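Local atomic coordinates of probable transcriptional regulator (Rhodococcus jostii, PDB entry 3HIM), a protein that probably binds regulatory DNA sequences and controls transcription as a TetR-family regulator. Residues 26-31 and 40-45; 73-78 and 101-106; 94-99 and 138-143. All blocks are in the same frame, centred on the assembly; numbering follows the deposited sequence.

Contact 1: residues 26-31 and 40-45; sequences IEVFAA and REIAAS
S45 faces V28 across this helix pair, yet its hydroxyl is spent on its own helix: OG donates a hydrogen bond to the carbonyl O of I42 at 2.6 Å. A chi1 of 74° sets OG between the backbone N and the carbonyl carbon, from where it can fold back to the residue three places earlier. The donor lies 23° out of the carbonyl plane. What S45 offers the other helix is therefore a tethered hydroxyl, and the methyl CG2 of V28 rests 4.0 Å from OG without any polar bond. V28 CG1 lies between two neighbours, I42 CG1 and the methylene CB of E41, the latter 4.3 Å off; the E41 carboxylate takes no part. I42 CG1 also comes within 4.2 Å of V28 CB. The extended chain of I42 carries CD1 onward to F29, where it lies 3.8 Å from CE1 and almost as near CZ, the side chains running at about a right angle. T37 touches V28, F29 and I42 alike, while L63 of helix 60-82 packs on I42 and Y34 meets F29 edge-to-face. Helix 39-45 falls in the predicted helix-turn-helix motif, and the short segments cross at 129°; the pair packs helix 16-32 against the first helix of that motif, as in the N-terminal DNA-binding domain of TetR relatives. With no hydrogen bond between the segments, the spacing and turn of the two helices depend here on how V28, F29 and I42 fit, and S45, bonded at home, asks for no partner across.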
ATOM      1  N   ILE B  26      -7.706  14.601   9.750  1.00 15.93           N
ATOM      2  CA  ILE B  26      -7.005  13.350   9.472  1.00 16.31           C
ATOM      3  C   ILE B  26      -7.469  12.263  10.431  1.00 17.10           C
ATOM      4  O   ILE B  26      -7.875  11.174   9.999  1.00 17.03           O
ATOM      5  CB  ILE B  26      -5.483  13.522   9.502  1.00 16.37           C
ATOM      6  CG1 ILE B  26      -5.027  14.254   8.235  1.00 14.92           C
ATOM      7  CG2 ILE B  26      -4.749  12.138   9.657  1.00 15.91           C
ATOM      8  CD1 ILE B  26      -3.706  14.991   8.404  1.00 11.82           C
ATOM      9  N   GLU B  27      -7.433  12.574  11.724  1.00 17.57           N
ATOM     10  CA  GLU B  27      -7.921  11.665  12.748  1.00 18.34           C
ATOM     11  C   GLU B  27      -9.381  11.251  12.475  1.00 18.49           C
ATOM     12  O   GLU B  27      -9.695  10.065  12.476  1.00 18.86           O
ATOM     13  CB  GLU B  27      -7.754  12.295  14.139  1.00 18.25           C
ATOM     14  N   VAL B  28     -10.250  12.221  12.195  1.00 19.05           N
ATOM     15  CA  VAL B  28     -11.667  11.937  11.968  1.00 19.56           C
ATOM     16  C   VAL B  28     -11.859  11.166  10.661  1.00 20.29           C
ATOM     17  O   VAL B  28     -12.621  10.184  10.618  1.00 20.09           O
ATOM     18  CB  VAL B  28     -12.556  13.223  12.010  1.00 19.82           C
ATOM     19  CG1 VAL B  28     -13.999  12.905  11.646  1.00 20.06           C
ATOM     20  CG2 VAL B  28     -12.527  13.862  13.397  1.00 18.65           C
ATOM     21  N   PHE B  29     -11.159  11.589   9.605  1.00 20.74           N
ATOM     22  CA  PHE B  29     -11.221  10.879   8.330  1.00 21.27           C
ATOM     23  C   PHE B  29     -10.771   9.424   8.508  1.00 22.32           C
ATOM     24  O   PHE B  29     -11.411   8.510   7.998  1.00 22.42           O
ATOM     25  CB  PHE B  29     -10.403  11.574   7.237  1.00 20.68           C
ATOM     26  CG  PHE B  29     -11.007  12.872   6.726  1.00 19.58           C
ATOM     27  CD1 PHE B  29     -12.364  13.179   6.918  1.00 17.10           C
ATOM     28  CD2 PHE B  29     -10.208  13.784   6.021  1.00 18.31           C
ATOM     29  CE1 PHE B  29     -12.901  14.370   6.429  1.00 16.18           C
ATOM     30  CE2 PHE B  29     -10.741  14.972   5.518  1.00 17.54           C
ATOM     31  CZ  PHE B  29     -12.090  15.267   5.732  1.00 17.36           C
ATOM     32  N   ALA B  30      -9.694   9.219   9.263  1.00 23.63           N
ATOM     33  CA  ALA B  30      -9.229   7.871   9.597  1.00 24.88           C
ATOM     34  C   ALA B  30     -10.219   7.069  10.461  1.00 25.59           C
ATOM     35  O   ALA B  30     -10.318   5.852  10.309  1.00 26.03           O
ATOM     36  CB  ALA B  30      -7.862   7.918  10.247  1.00 24.40           C
ATOM     37  N   ALA B  31     -10.953   7.743  11.352  1.00 26.58           N
ATOM     38  CA  ALA B  31     -11.904   7.057  12.257  1.00 26.84           C
ATOM     39  C   ALA B  31     -13.289   6.735  11.654  1.00 27.12           C
ATOM     40  O   ALA B  31     -13.762   5.597  11.756  1.00 27.58           O
ATOM     41  CB  ALA B  31     -12.055   7.822  13.573  1.00 26.85           C
ATOM     42  N   ARG B  40     -18.703  19.365  10.237  1.00 28.40           N
ATOM     43  CA  ARG B  40     -19.351  19.560  11.542  1.00 28.61           C
ATOM     44  C   ARG B  40     -18.815  18.598  12.584  1.00 28.60           C
ATOM     45  O   ARG B  40     -18.592  18.993  13.727  1.00 29.02           O
ATOM     46  CB  ARG B  40     -20.879  19.414  11.455  1.00 28.73           C
ATOM     47  N   GLU B  41     -18.618  17.340  12.208  1.00 28.36           N
ATOM     48  CA  GLU B  41     -17.934  16.419  13.100  1.00 28.72           C
ATOM     49  C   GLU B  41     -16.601  17.072  13.487  1.00 28.28           C
ATOM     50  O   GLU B  41     -16.294  17.201  14.666  1.00 28.35           O
ATOM     51  CB  GLU B  41     -17.671  15.051  12.462  1.00 28.95           C
ATOM     52  CG  GLU B  41     -18.693  14.570  11.453  1.00 30.86           C
ATOM     53  CD  GLU B  41     -19.683  13.585  12.012  1.00 32.81           C
ATOM     54  OE1 GLU B  41     -20.843  14.003  12.244  1.00 33.82           O
ATOM     55  OE2 GLU B  41     -19.312  12.398  12.205  1.00 33.57           O
ATOM     56  N   ILE B  42     -15.844  17.523  12.483  1.00 27.81           N
ATOM     57  CA  ILE B  42     -14.466  18.025  12.672  1.00 26.75           C
ATOM     58  C   ILE B  42     -14.358  19.282  13.555  1.00 26.58           C
ATOM     59  O   ILE B  42     -13.584  19.296  14.508  1.00 26.09           O
ATOM     60  CB  ILE B  42     -13.758  18.235  11.304  1.00 26.55           C
ATOM     61  CG1 ILE B  42     -13.756  16.913  10.517  1.00 25.06           C
ATOM     62  CG2 ILE B  42     -12.339  18.820  11.493  1.00 25.17           C
ATOM     63  CD1 ILE B  42     -13.337  17.049   9.100  1.00 22.62           C
ATOM     64  N   ALA B  43     -15.129  20.325  13.236  1.00 26.58           N
ATOM     65  CA  ALA B  43     -15.135  21.549  14.040  1.00 26.87           C
ATOM     66  C   ALA B  43     -15.600  21.240  15.452  1.00 27.00           C
ATOM     67  O   ALA B  43     -15.088  21.808  16.419  1.00 27.52           O
ATOM     68  CB  ALA B  43     -16.002  22.625  13.408  1.00 26.93           C
ATOM     69  N   ALA B  44     -16.538  20.306  15.570  1.00 26.80           N
ATOM     70  CA  ALA B  44     -17.078  19.924  16.870  1.00 26.34           C
ATOM     71  C   ALA B  44     -16.037  19.199  17.695  1.00 25.95           C
ATOM     72  O   ALA B  44     -15.888  19.447  18.887  1.00 25.96           O
ATOM     73  CB  ALA B  44     -18.326  19.058  16.703  1.00 26.36           C
ATOM     74  N   SER B  45     -15.316  18.294  17.052  1.00 25.48           N
ATOM     75  CA  SER B  45     -14.244  17.553  17.696  1.00 25.00           C
ATOM     76  C   SER B  45     -13.120  18.484  18.185  1.00 24.72           C
ATOM     77  O   SER B  45     -12.342  18.106  19.051  1.00 24.75           O
ATOM     78  CB  SER B  45     -13.681  16.516  16.721  1.00 24.88           C
ATOM     79  OG  SER B  45     -12.896  17.146  15.727  1.00 24.19           O
TER

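Contact 2: residues 73-78 and 101-106; sequences HSVLAA and VTWHAD
W103 lays the face of its indole against V75 and uses the ring nitrogen to hold S74, so one side chain supplies both the apolar and the polar half of the contact. V75 CB stands nearly straight above the six-membered ring of W103, 3.6 Å from its centroid, a CH-pi contact; CG2 of the same valine covers the region of CD2 and CE3. At the rim of the indole, W103 NE1 donates to S74 OG at 2.8 Å. The N-H...O angle is 150°, and the oxygen sits 17° out of the ring plane. The S74 side chain turns OG away from its own backbone N, which brings it to the indole N-H. This bond and the valine together fix how the indole is turned. Were W103 an alanine, S74 OG would probably lose this donor and a gap would be likely to open over V75. A78 CB adds a lighter touch at W103 CD1, 4.0 Å away. The segments run antiparallel at 149°, tying helix 60-82, which follows the predicted DNA-binding motif in the chain, to helix 89-106 of the TetR-like C-terminal domain. A111 of helix 108-116 packs on W103, helix 123-149 meets L76, and helices 158-175 and 184-198 touch other residues of 101-106.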
ATOM      1  N   HIS B  73       3.487  17.085  -1.074  1.00 17.82           N
ATOM      2  CA  HIS B  73       4.604  18.028  -1.100  1.00 18.94           C
ATOM      3  C   HIS B  73       5.634  17.697  -0.036  1.00 18.79           C
ATOM      4  O   HIS B  73       6.824  17.768  -0.284  1.00 19.41           O
ATOM      5  CB  HIS B  73       4.144  19.474  -0.916  1.00 19.29           C
ATOM      6  CG  HIS B  73       5.279  20.431  -0.779  1.00 23.36           C
ATOM      7  ND1 HIS B  73       5.929  20.644   0.418  1.00 27.18           N
ATOM      8  CD2 HIS B  73       5.928  21.185  -1.702  1.00 26.48           C
ATOM      9  CE1 HIS B  73       6.911  21.512   0.235  1.00 28.97           C
ATOM     10  NE2 HIS B  73       6.928  21.860  -1.040  1.00 30.02           N
ATOM     11  N   SER B  74       5.173  17.343   1.155  1.00 18.81           N
ATOM     12  CA  SER B  74       6.083  17.034   2.239  1.00 18.51           C
ATOM     13  C   SER B  74       7.008  15.842   1.926  1.00 18.54           C
ATOM     14  O   SER B  74       8.229  15.932   2.133  1.00 19.35           O
ATOM     15  CB  SER B  74       5.322  16.828   3.534  1.00 18.23           C
ATOM     16  OG  SER B  74       6.175  16.343   4.552  1.00 19.19           O
ATOM     17  N   VAL B  75       6.457  14.741   1.419  1.00 18.12           N
ATOM     18  CA  VAL B  75       7.313  13.585   1.118  1.00 17.64           C
ATOM     19  C   VAL B  75       8.262  13.912  -0.065  1.00 17.24           C
ATOM     20  O   VAL B  75       9.438  13.539  -0.047  1.00 17.72           O
ATOM     21  CB  VAL B  75       6.493  12.252   0.951  1.00 17.40           C
ATOM     22  CG1 VAL B  75       5.730  12.245  -0.346  1.00 17.44           C
ATOM     23  CG2 VAL B  75       7.416  11.035   1.021  1.00 17.49           C
ATOM     24  N   LEU B  76       7.760  14.644  -1.061  1.00 16.49           N
ATOM     25  CA  LEU B  76       8.610  15.149  -2.147  1.00 16.39           C
ATOM     26  C   LEU B  76       9.761  16.024  -1.604  1.00 16.09           C
ATOM     27  O   LEU B  76      10.917  15.808  -1.961  1.00 14.73           O
ATOM     28  CB  LEU B  76       7.792  15.942  -3.167  1.00 16.19           C
ATOM     29  CG  LEU B  76       8.640  16.545  -4.291  1.00 16.23           C
ATOM     30  CD1 LEU B  76       9.428  15.445  -5.040  1.00 16.61           C
ATOM     31  CD2 LEU B  76       7.758  17.331  -5.248  1.00 14.51           C
ATOM     32  N   ALA B  77       9.426  16.998  -0.752  1.00 15.55           N
ATOM     33  CA  ALA B  77      10.423  17.864  -0.132  1.00 16.41           C
ATOM     34  C   ALA B  77      11.432  17.033   0.643  1.00 16.57           C
ATOM     35  O   ALA B  77      12.624  17.309   0.588  1.00 16.32           O
ATOM     36  CB  ALA B  77       9.757  18.918   0.803  1.00 16.59           C
ATOM     37  N   ALA B  78      10.945  16.001   1.338  1.00 16.83           N
ATOM     38  CA  ALA B  78      11.801  15.119   2.153  1.00 17.06           C
ATOM     39  C   ALA B  78      12.881  14.398   1.355  1.00 16.84           C
ATOM     40  O   ALA B  78      14.062  14.458   1.689  1.00 16.90           O
ATOM     41  CB  ALA B  78      10.956  14.100   2.931  1.00 16.81           C
ATOM     42  N   VAL B 101      11.108   6.035   3.141  1.00 15.20           N
ATOM     43  CA  VAL B 101      10.488   5.034   4.032  1.00 14.87           C
ATOM     44  C   VAL B 101      10.157   5.638   5.422  1.00 15.78           C
ATOM     45  O   VAL B 101       9.028   5.497   5.926  1.00 14.78           O
ATOM     46  CB  VAL B 101      11.383   3.790   4.146  1.00 15.64           C
ATOM     47  CG1 VAL B 101      10.919   2.865   5.275  1.00 14.17           C
ATOM     48  CG2 VAL B 101      11.409   3.029   2.790  1.00 14.47           C
ATOM     49  N   THR B 102      11.138   6.330   6.021  1.00 15.42           N
ATOM     50  CA  THR B 102      10.944   7.027   7.301  1.00 15.79           C
ATOM     51  C   THR B 102       9.735   7.965   7.249  1.00 15.39           C
ATOM     52  O   THR B 102       8.918   7.953   8.151  1.00 14.70           O
ATOM     53  CB  THR B 102      12.212   7.845   7.688  1.00 15.99           C
ATOM     54  OG1 THR B 102      13.326   6.959   7.725  1.00 16.38           O
ATOM     55  CG2 THR B 102      12.059   8.540   9.046  1.00 16.16           C
ATOM     56  N   TRP B 103       9.632   8.770   6.189  1.00 15.04           N
ATOM     57  CA  TRP B 103       8.501   9.682   6.050  1.00 14.42           C
ATOM     58  C   TRP B 103       7.188   8.923   6.087  1.00 14.40           C
ATOM     59  O   TRP B 103       6.227   9.322   6.771  1.00 14.90           O
ATOM     60  CB  TRP B 103       8.595  10.500   4.772  1.00 14.23           C
ATOM     61  CG  TRP B 103       7.581  11.604   4.738  1.00 14.50           C
ATOM     62  CD1 TRP B 103       7.787  12.913   5.079  1.00 15.67           C
ATOM     63  CD2 TRP B 103       6.192  11.496   4.366  1.00 15.19           C
ATOM     64  NE1 TRP B 103       6.609  13.634   4.940  1.00 16.67           N
ATOM     65  CE2 TRP B 103       5.620  12.789   4.496  1.00 15.75           C
ATOM     66  CE3 TRP B 103       5.380  10.436   3.933  1.00 14.50           C
ATOM     67  CZ2 TRP B 103       4.270  13.051   4.205  1.00 15.86           C
ATOM     68  CZ3 TRP B 103       4.032  10.695   3.637  1.00 17.16           C
ATOM     69  CH2 TRP B 103       3.490  11.998   3.785  1.00 15.99           C
ATOM     70  N   HIS B 104       7.141   7.831   5.347  1.00 14.37           N
ATOM     71  CA  HIS B 104       5.934   7.047   5.251  1.00 14.89           C
ATOM     72  C   HIS B 104       5.520   6.317   6.546  1.00 15.34           C
ATOM     73  O   HIS B 104       4.327   6.108   6.782  1.00 15.42           O
ATOM     74  CB  HIS B 104       6.025   6.096   4.063  1.00 14.60           C
ATOM     75  CG  HIS B 104       5.552   6.705   2.781  1.00 14.84           C
ATOM     76  ND1 HIS B 104       4.215   6.904   2.505  1.00 14.91           N
ATOM     77  CD2 HIS B 104       6.236   7.178   1.712  1.00 15.08           C
ATOM     78  CE1 HIS B 104       4.096   7.467   1.318  1.00 13.53           C
ATOM     79  NE2 HIS B 104       5.307   7.630   0.810  1.00 16.20           N
ATOM     80  N   ALA B 105       6.492   5.931   7.363  1.00 15.74           N
ATOM     81  CA  ALA B 105       6.218   5.407   8.707  1.00 16.92           C
ATOM     82  C   ALA B 105       5.734   6.513   9.665  1.00 17.39           C
ATOM     83  O   ALA B 105       4.667   6.378  10.261  1.00 17.76           O
ATOM     84  CB  ALA B 105       7.437   4.724   9.269  1.00 16.37           C
ATOM     85  N   ASP B 106       6.513   7.586   9.813  1.00 17.77           N
ATOM     86  CA  ASP B 106       6.121   8.734  10.670  1.00 18.46           C
ATOM     87  C   ASP B 106       4.814   9.430  10.266  1.00 18.46           C
ATOM     88  O   ASP B 106       4.035   9.825  11.129  1.00 19.01           O
ATOM     89  CB  ASP B 106       7.210   9.805  10.708  1.00 18.79           C
ATOM     90  CG  ASP B 106       8.478   9.355  11.422  1.00 20.16           C
ATOM     91  OD1 ASP B 106       8.474   8.337  12.159  1.00 18.72           O
ATOM     92  OD2 ASP B 106       9.491  10.068  11.242  1.00 20.99           O
TER

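Contact 3: residues 94-99 and 138-143; sequences MSTVTA and KVFTRI
With chi1 at 53°, T96 holds OG1 between its backbone N and carbonyl carbon and leaves CG2 anti to the carbonyl carbon, so that both branches can take part in meeting helix 123-149. On that helix F140 has CG anti to its own carbonyl carbon (chi1 -70°), which throws the ring across to T96 and V97. F140 CE1 does most of the touching: it comes to 3.3 Å from T96 OG1 and 3.7 Å from T96 CB, as the two side chains slide past each other in opposite directions. This closeness is no hydrogen bond; the hydroxyl is engaged with the carbonyl O of R92, one turn back along its own helix, and more weakly with that of L93. A polar atom is thus buried beside an aromatic carbon with its bonding need met locally. V97 approaches the same corner of the ring by two routes, its methyl CG2 lying 3.8 Å from F140 CE1 and its backbone N sitting at the edge, near the ring plane. The pair is an antiparallel helix packing, with segment axes 10.8 Å apart at 160°, inside the all-helical C-terminal domain of the TetR fold, the part that in relatives usually carries ligand binding and dimerisation. Beyond F140 by one helical turn, I143 and T96 reach toward each other tip to tip, I143 CD1 meeting T96 CG2 at 3.6 Å. V139, one turn back from I143, adds a looser touch beside it, its CG1 4.2 Å from T96 CG2. Helix 158-175 closes over the neighbouring region, I165 packing on both V97 and F140, while Y100 meets the F140 ring edge-to-face.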
ATOM      1  N   MET B  94      20.579   5.162  -1.088  1.00 15.91           N
ATOM      2  CA  MET B  94      20.440   4.902   0.337  1.00 15.82           C
ATOM      3  C   MET B  94      19.711   6.065   1.020  1.00 16.21           C
ATOM      4  O   MET B  94      18.814   5.862   1.842  1.00 15.62           O
ATOM      5  CB  MET B  94      21.806   4.674   0.998  1.00 15.30           C
ATOM      6  CG  MET B  94      22.545   3.389   0.558  1.00 15.88           C
ATOM      7  SD  MET B  94      24.272   3.248   1.136  1.00 17.94           S
ATOM      8  CE  MET B  94      24.151   3.927   2.790  1.00 20.10           C
ATOM      9  N   SER B  95      20.089   7.286   0.666  1.00 16.13           N
ATOM     10  CA  SER B  95      19.640   8.465   1.406  1.00 16.46           C
ATOM     11  C   SER B  95      18.169   8.771   1.152  1.00 15.89           C
ATOM     12  O   SER B  95      17.385   9.037   2.086  1.00 15.16           O
ATOM     13  CB  SER B  95      20.499   9.684   1.016  1.00 16.92           C
ATOM     14  OG  SER B  95      20.142  10.813   1.787  1.00 17.15           O
ATOM     15  N   THR B  96      17.805   8.737  -0.123  1.00 15.36           N
ATOM     16  CA  THR B  96      16.440   9.037  -0.510  1.00 15.99           C
ATOM     17  C   THR B  96      15.485   7.926  -0.083  1.00 16.63           C
ATOM     18  O   THR B  96      14.377   8.238   0.358  1.00 16.67           O
ATOM     19  CB  THR B  96      16.305   9.256  -2.004  1.00 16.15           C
ATOM     20  OG1 THR B  96      16.871   8.129  -2.689  1.00 16.05           O
ATOM     21  CG2 THR B  96      17.007  10.559  -2.420  1.00 15.01           C
ATOM     22  N   VAL B  97      15.901   6.650  -0.233  1.00 16.02           N
ATOM     23  CA  VAL B  97      15.083   5.519   0.250  1.00 15.85           C
ATOM     24  C   VAL B  97      14.866   5.609   1.775  1.00 16.09           C
ATOM     25  O   VAL B  97      13.722   5.514   2.247  1.00 16.34           O
ATOM     26  CB  VAL B  97      15.643   4.105  -0.167  1.00 15.44           C
ATOM     27  CG1 VAL B  97      14.851   2.985   0.521  1.00 14.96           C
ATOM     28  CG2 VAL B  97      15.568   3.918  -1.685  1.00 13.95           C
ATOM     29  N   THR B  98      15.947   5.824   2.530  1.00 15.40           N
ATOM     30  CA  THR B  98      15.832   6.084   3.969  1.00 15.89           C
ATOM     31  C   THR B  98      14.792   7.183   4.308  1.00 16.08           C
ATOM     32  O   THR B  98      13.873   6.943   5.103  1.00 16.27           O
ATOM     33  CB  THR B  98      17.187   6.480   4.602  1.00 15.59           C
ATOM     34  OG1 THR B  98      18.122   5.429   4.364  1.00 15.82           O
ATOM     35  CG2 THR B  98      17.051   6.719   6.127  1.00 13.89           C
ATOM     36  N   ALA B  99      14.955   8.369   3.725  1.00 15.76           N
ATOM     37  CA  ALA B  99      14.004   9.481   3.931  1.00 15.59           C
ATOM     38  C   ALA B  99      12.597   9.122   3.482  1.00 15.41           C
ATOM     39  O   ALA B  99      11.618   9.444   4.142  1.00 15.49           O
ATOM     40  CB  ALA B  99      14.474  10.731   3.200  1.00 15.05           C
ATOM     41  N   LYS B 138      10.123  10.437 -10.074  1.00 15.41           N
ATOM     42  CA  LYS B 138      11.242  10.891 -10.900  1.00 15.55           C
ATOM     43  C   LYS B 138      12.550  11.114 -10.094  1.00 15.66           C
ATOM     44  O   LYS B 138      13.656  11.000 -10.652  1.00 14.56           O
ATOM     45  CB  LYS B 138      10.865  12.144 -11.717  1.00 15.48           C
ATOM     46  N   VAL B 139      12.414  11.405  -8.792  1.00 16.13           N
ATOM     47  CA  VAL B 139      13.585  11.548  -7.908  1.00 16.41           C
ATOM     48  C   VAL B 139      14.352  10.242  -7.888  1.00 16.77           C
ATOM     49  O   VAL B 139      15.590  10.225  -7.935  1.00 17.04           O
ATOM     50  CB  VAL B 139      13.215  11.954  -6.455  1.00 16.48           C
ATOM     51  CG1 VAL B 139      14.469  11.926  -5.540  1.00 15.82           C
ATOM     52  CG2 VAL B 139      12.557  13.336  -6.431  1.00 16.29           C
ATOM     53  N   PHE B 140      13.612   9.144  -7.843  1.00 16.82           N
ATOM     54  CA  PHE B 140      14.252   7.844  -7.816  1.00 17.02           C
ATOM     55  C   PHE B 140      14.770   7.470  -9.201  1.00 16.77           C
ATOM     56  O   PHE B 140      15.887   6.983  -9.320  1.00 16.39           O
ATOM     57  CB  PHE B 140      13.336   6.761  -7.218  1.00 16.92           C
ATOM     58  CG  PHE B 140      13.100   6.917  -5.723  1.00 17.56           C
ATOM     59  CD1 PHE B 140      14.142   6.731  -4.813  1.00 18.31           C
ATOM     60  CD2 PHE B 140      11.835   7.236  -5.229  1.00 17.04           C
ATOM     61  CE1 PHE B 140      13.931   6.870  -3.425  1.00 18.94           C
ATOM     62  CE2 PHE B 140      11.616   7.380  -3.860  1.00 18.53           C
ATOM     63  CZ  PHE B 140      12.665   7.197  -2.950  1.00 17.41           C
ATOM     64  N   THR B 141      13.990   7.725 -10.250  1.00 16.81           N
ATOM     65  CA  THR B 141      14.448   7.362 -11.594  1.00 17.68           C
ATOM     66  C   THR B 141      15.739   8.103 -11.978  1.00 17.32           C
ATOM     67  O   THR B 141      16.638   7.498 -12.572  1.00 17.61           O
ATOM     68  CB  THR B 141      13.334   7.501 -12.699  1.00 18.03           C
ATOM     69  OG1 THR B 141      12.881   8.846 -12.750  1.00 21.71           O
ATOM     70  CG2 THR B 141      12.145   6.650 -12.382  1.00 17.57           C
ATOM     71  N   ARG B 142      15.844   9.386 -11.610  1.00 16.95           N
ATOM     72  CA  ARG B 142      17.068  10.153 -11.837  1.00 17.32           C
ATOM     73  C   ARG B 142      18.278   9.479 -11.163  1.00 17.37           C
ATOM     74  O   ARG B 142      19.313   9.280 -11.800  1.00 17.92           O
ATOM     75  CB  ARG B 142      16.911  11.606 -11.366  1.00 17.55           C
ATOM     76  N   ILE B 143      18.124   9.091  -9.898  1.00 17.11           N
ATOM     77  CA  ILE B 143      19.213   8.465  -9.148  1.00 16.29           C
ATOM     78  C   ILE B 143      19.595   7.149  -9.816  1.00 16.11           C
ATOM     79  O   ILE B 143      20.777   6.893 -10.036  1.00 16.73           O
ATOM     80  CB  ILE B 143      18.861   8.260  -7.648  1.00 16.13           C
ATOM     81  CG1 ILE B 143      18.887   9.610  -6.926  1.00 16.49           C
ATOM     82  CG2 ILE B 143      19.832   7.259  -6.953  1.00 12.90           C
ATOM     83  CD1 ILE B 143      17.959   9.678  -5.729  1.00 16.00           C
TER

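Contacts 2 and 3 both draw on helix 89-106 and join directly, L76 CD1 of one lying 4.0 Å from V139 CG2 of the other; together they bind that helix to helices 60-82 and 123-149. Contact 1 stands apart in the predicted N-terminal DNA-binding region, its centre about 34 Å from that of contact 3 and on the opposite side of the chain's centre. Contact 3 is the most buried and contact 1 has the most exposed margin, with contact 2 nearest the middle of the chain. Their chemistry differs too: only contact 2 has a hydrogen bond between its segments, whereas in contacts 1 and 3 hydroxyls bond within their own helices and apolar groups meet across.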